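HTH-type transcriptional regulator AscG (Escherichia coli, PDB 3BRQ) represses transcription of the cryptic asc operon by sequence-specific binding to DNA, as a regulator of the LacI family. Local coordinates at residues N108-K113 with S118-H123. Numbering follows the deposited sequence.
Sequences NRRLRK and SVWCDH
The W120 indole has R110 on one face and the CA of D122 near the rim of the other. R110 CB sits over the six-membered ring, 3.8 Å from its centroid, in a CH-pi contact. With CG anti to the backbone N (chi1 -172°) and a bend at chi3, the chain runs on across the indole and lays the guanidinium almost flat on it, the planes 21° apart, with W120 CZ2 3.1 Å from R110 NE. The H123 imidazole is met at its edge: N108 ND2 donates to H123 NE2 at 2.7 Å, each atom close to the plane of the other's group, the two planes meeting along the bond at 74°. That bond orients the carboxamide; the nearest atoms of the N108 side chain and a sulfate, probably from the crystallisation liquor, are about 3 Å apart. Between backbones, N108 N donates to V119 O (2.9 Å). L111 N donates to the S118 hydroxyl, OG, in a straight but longer bond of 3.3 Å; S115 O holds the same hydroxyl. R109 O is buried without a partner. D122 caps helix 123-136 through Q125 N; H123 and N108 touch helix 152-167. The contact thus ties strand 104-107's loop to the first interdomain crossover of the periplasmic-binding-protein-like fold, probably beside the cleft where LacI relatives bind effectors.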
ATOM      1  N   ASN B 108     -12.711  -6.240  11.439  1.00 22.79           N
ATOM      2  CA  ASN B 108     -12.091  -5.112  12.169  1.00 25.71           C
ATOM      3  C   ASN B 108     -13.037  -4.429  13.158  1.00 27.30           C
ATOM      4  O   ASN B 108     -12.699  -3.361  13.694  1.00 29.65           O
ATOM      5  CB  ASN B 108     -11.450  -4.057  11.226  1.00 25.22           C
ATOM      6  CG  ASN B 108     -10.342  -3.206  11.929  1.00 28.52           C
ATOM      7  OD1 ASN B 108     -10.271  -1.979  11.764  1.00 35.09           O
ATOM      8  ND2 ASN B 108      -9.500  -3.850  12.705  1.00 22.01           N
ATOM      9  N   ARG B 109     -14.224  -5.000  13.383  1.00 28.44           N
ATOM     10  CA  ARG B 109     -15.181  -4.420  14.346  1.00 29.30           C
ATOM     11  C   ARG B 109     -15.824  -5.594  15.102  1.00 30.90           C
ATOM     12  O   ARG B 109     -16.132  -6.636  14.504  1.00 31.09           O
ATOM     13  CB  ARG B 109     -16.275  -3.574  13.644  1.00 29.25           C
ATOM     14  CG  ARG B 109     -15.816  -2.677  12.450  1.00 28.81           C
ATOM     15  CD  ARG B 109     -15.024  -1.377  12.867  1.00 29.39           C
ATOM     16  NE  ARG B 109     -15.901  -0.641  13.757  1.00 24.51           N
ATOM     17  CZ  ARG B 109     -16.826   0.230  13.347  1.00 28.61           C
ATOM     18  NH1 ARG B 109     -16.871   0.576  12.062  1.00 20.05           N
ATOM     19  NH2 ARG B 109     -17.647   0.827  14.244  1.00 26.57           N
ATOM     20  N   ARG B 110     -16.010  -5.442  16.405  1.00 32.50           N
ATOM     21  CA  ARG B 110     -16.640  -6.507  17.230  1.00 34.12           C
ATOM     22  C   ARG B 110     -18.140  -6.289  17.385  1.00 33.98           C
ATOM     23  O   ARG B 110     -18.546  -5.278  17.927  1.00 33.55           O
ATOM     24  CB  ARG B 110     -15.975  -6.580  18.621  1.00 34.08           C
ATOM     25  CG  ARG B 110     -16.463  -7.802  19.457  1.00 39.17           C
ATOM     26  CD  ARG B 110     -15.619  -8.060  20.705  1.00 44.91           C
ATOM     27  NE  ARG B 110     -15.138  -6.815  21.291  1.00 48.80           N
ATOM     28  CZ  ARG B 110     -14.542  -6.700  22.482  1.00 50.87           C
ATOM     29  NH1 ARG B 110     -14.337  -7.767  23.259  1.00 48.43           N
ATOM     30  NH2 ARG B 110     -14.147  -5.495  22.892  1.00 50.24           N
ATOM     31  N   LEU B 111     -18.966  -7.220  16.912  1.00 34.41           N
ATOM     32  CA  LEU B 111     -20.417  -7.032  16.996  1.00 36.04           C
ATOM     33  C   LEU B 111     -21.029  -7.350  18.366  1.00 38.01           C
ATOM     34  O   LEU B 111     -20.484  -8.157  19.138  1.00 37.91           O
ATOM     35  CB  LEU B 111     -21.145  -7.808  15.883  1.00 35.91           C
ATOM     36  CG  LEU B 111     -20.925  -7.301  14.441  1.00 35.37           C
ATOM     37  CD1 LEU B 111     -21.930  -7.918  13.518  1.00 35.15           C
ATOM     38  CD2 LEU B 111     -20.989  -5.787  14.326  1.00 32.14           C
ATOM     39  N   ARG B 112     -22.152  -6.693  18.674  1.00 39.56           N
ATOM     40  CA  ARG B 112     -22.818  -6.854  19.964  1.00 41.35           C
ATOM     41  C   ARG B 112     -23.784  -8.033  19.910  1.00 41.42           C
ATOM     42  O   ARG B 112     -23.647  -8.996  20.670  1.00 42.16           O
ATOM     43  CB  ARG B 112     -23.551  -5.552  20.344  1.00 42.15           C
ATOM     44  CG  ARG B 112     -24.169  -5.543  21.762  1.00 45.52           C
ATOM     45  CD  ARG B 112     -24.991  -4.261  22.081  1.00 50.88           C
ATOM     46  NE  ARG B 112     -24.509  -3.050  21.401  1.00 52.33           N
ATOM     47  CZ  ARG B 112     -23.355  -2.426  21.647  1.00 55.95           C
ATOM     48  NH1 ARG B 112     -22.513  -2.885  22.571  1.00 58.49           N
ATOM     49  NH2 ARG B 112     -23.025  -1.341  20.943  1.00 56.30           N
ATOM     50  N   LYS B 113     -24.762  -7.948  19.014  1.00 41.47           N
ATOM     51  CA  LYS B 113     -25.704  -9.036  18.770  1.00 40.92           C
ATOM     52  C   LYS B 113     -25.070 -10.185  17.944  1.00 40.07           C
ATOM     53  O   LYS B 113     -24.854 -11.266  18.478  1.00 39.81           O
ATOM     54  CB  LYS B 113     -26.988  -8.488  18.151  1.00 40.97           C
ATOM     55  CG  LYS B 113     -28.069  -9.499  17.899  1.00 42.46           C
ATOM     56  CD  LYS B 113     -29.231  -8.826  17.155  1.00 45.30           C
ATOM     57  CE  LYS B 113     -30.195  -9.854  16.580  1.00 45.81           C
ATOM     58  NZ  LYS B 113     -29.437 -10.963  15.893  1.00 45.50           N
ATOM     59  N   SER B 118     -18.332 -11.558  13.268  1.00 27.07           N
ATOM     60  CA  SER B 118     -17.105 -10.728  13.208  1.00 27.33           C
ATOM     61  C   SER B 118     -15.764 -11.413  13.301  1.00 26.78           C
ATOM     62  O   SER B 118     -15.598 -12.443  13.983  1.00 25.13           O
ATOM     63  CB  SER B 118     -17.122  -9.516  14.116  1.00 28.24           C
ATOM     64  OG  SER B 118     -17.677  -9.804  15.359  1.00 33.81           O
ATOM     65  N   VAL B 119     -14.829 -10.886  12.518  1.00 24.61           N
ATOM     66  CA  VAL B 119     -13.447 -11.260  12.668  1.00 25.04           C
ATOM     67  C   VAL B 119     -12.712  -9.980  13.089  1.00 26.45           C
ATOM     68  O   VAL B 119     -12.626  -9.002  12.327  1.00 26.54           O
ATOM     69  CB  VAL B 119     -12.872 -11.933  11.391  1.00 24.28           C
ATOM     70  CG1 VAL B 119     -11.401 -12.187  11.550  1.00 23.19           C
ATOM     71  CG2 VAL B 119     -13.565 -13.279  11.150  1.00 24.73           C
ATOM     72  N   TRP B 120     -12.153 -10.008  14.288  1.00 26.72           N
ATOM     73  CA  TRP B 120     -11.599  -8.813  14.842  1.00 29.43           C
ATOM     74  C   TRP B 120     -10.294  -9.025  15.622  1.00 28.86           C
ATOM     75  O   TRP B 120     -10.005 -10.118  16.107  1.00 26.60           O
ATOM     76  CB  TRP B 120     -12.698  -8.119  15.646  1.00 32.85           C
ATOM     77  CG  TRP B 120     -12.587  -8.216  17.098  1.00 37.37           C
ATOM     78  CD1 TRP B 120     -12.654  -9.338  17.867  1.00 41.52           C
ATOM     79  CD2 TRP B 120     -12.391  -7.126  17.985  1.00 40.88           C
ATOM     80  NE1 TRP B 120     -12.498  -9.013  19.194  1.00 44.12           N
ATOM     81  CE2 TRP B 120     -12.334  -7.657  19.294  1.00 43.72           C
ATOM     82  CE3 TRP B 120     -12.273  -5.739  17.800  1.00 41.73           C
ATOM     83  CZ2 TRP B 120     -12.156  -6.851  20.429  1.00 41.41           C
ATOM     84  CZ3 TRP B 120     -12.109  -4.937  18.920  1.00 40.45           C
ATOM     85  CH2 TRP B 120     -12.047  -5.491  20.215  1.00 41.50           C
ATOM     86  N   CYS B 121      -9.501  -7.964  15.691  1.00 28.45           N
ATOM     87  CA  CYS B 121      -8.219  -7.966  16.376  1.00 29.41           C
ATOM     88  C   CYS B 121      -8.377  -6.934  17.459  1.00 27.31           C
ATOM     89  O   CYS B 121      -8.961  -5.875  17.238  1.00 27.71           O
ATOM     90  CB  CYS B 121      -7.091  -7.567  15.422  1.00 29.68           C
ATOM     91  SG  CYS B 121      -5.508  -7.417  16.274  1.00 37.86           S
ATOM     92  N   ASP B 122      -7.929  -7.257  18.652  1.00 26.05           N
ATOM     93  CA  ASP B 122      -8.119  -6.348  19.777  1.00 24.96           C
ATOM     94  C   ASP B 122      -6.987  -5.326  19.712  1.00 22.59           C
ATOM     95  O   ASP B 122      -5.991  -5.497  20.360  1.00 23.23           O
ATOM     96  CB  ASP B 122      -8.089  -7.108  21.114  1.00 24.45           C
ATOM     97  CG  ASP B 122      -8.566  -6.255  22.264  1.00 27.31           C
ATOM     98  OD1 ASP B 122      -8.481  -5.007  22.191  1.00 25.02           O
ATOM     99  OD2 ASP B 122      -9.035  -6.841  23.262  1.00 32.17           O
ATOM    100  N   HIS B 123      -7.136  -4.296  18.873  1.00 22.82           N
ATOM    101  CA  HIS B 123      -6.164  -3.195  18.739  1.00 21.29           C
ATOM    102  C   HIS B 123      -5.887  -2.462  20.041  1.00 20.17           C
ATOM    103  O   HIS B 123      -4.753  -2.067  20.347  1.00 19.81           O
ATOM    104  CB  HIS B 123      -6.677  -2.154  17.735  1.00 22.40           C
ATOM    105  CG  HIS B 123      -6.824  -2.669  16.338  1.00 23.97           C
ATOM    106  ND1 HIS B 123      -5.770  -3.218  15.628  1.00 25.24           N
ATOM    107  CD2 HIS B 123      -7.896  -2.691  15.508  1.00 24.93           C
ATOM    108  CE1 HIS B 123      -6.192  -3.544  14.421  1.00 25.59           C
ATOM    109  NE2 HIS B 123      -7.476  -3.235  14.324  1.00 27.82           N
TER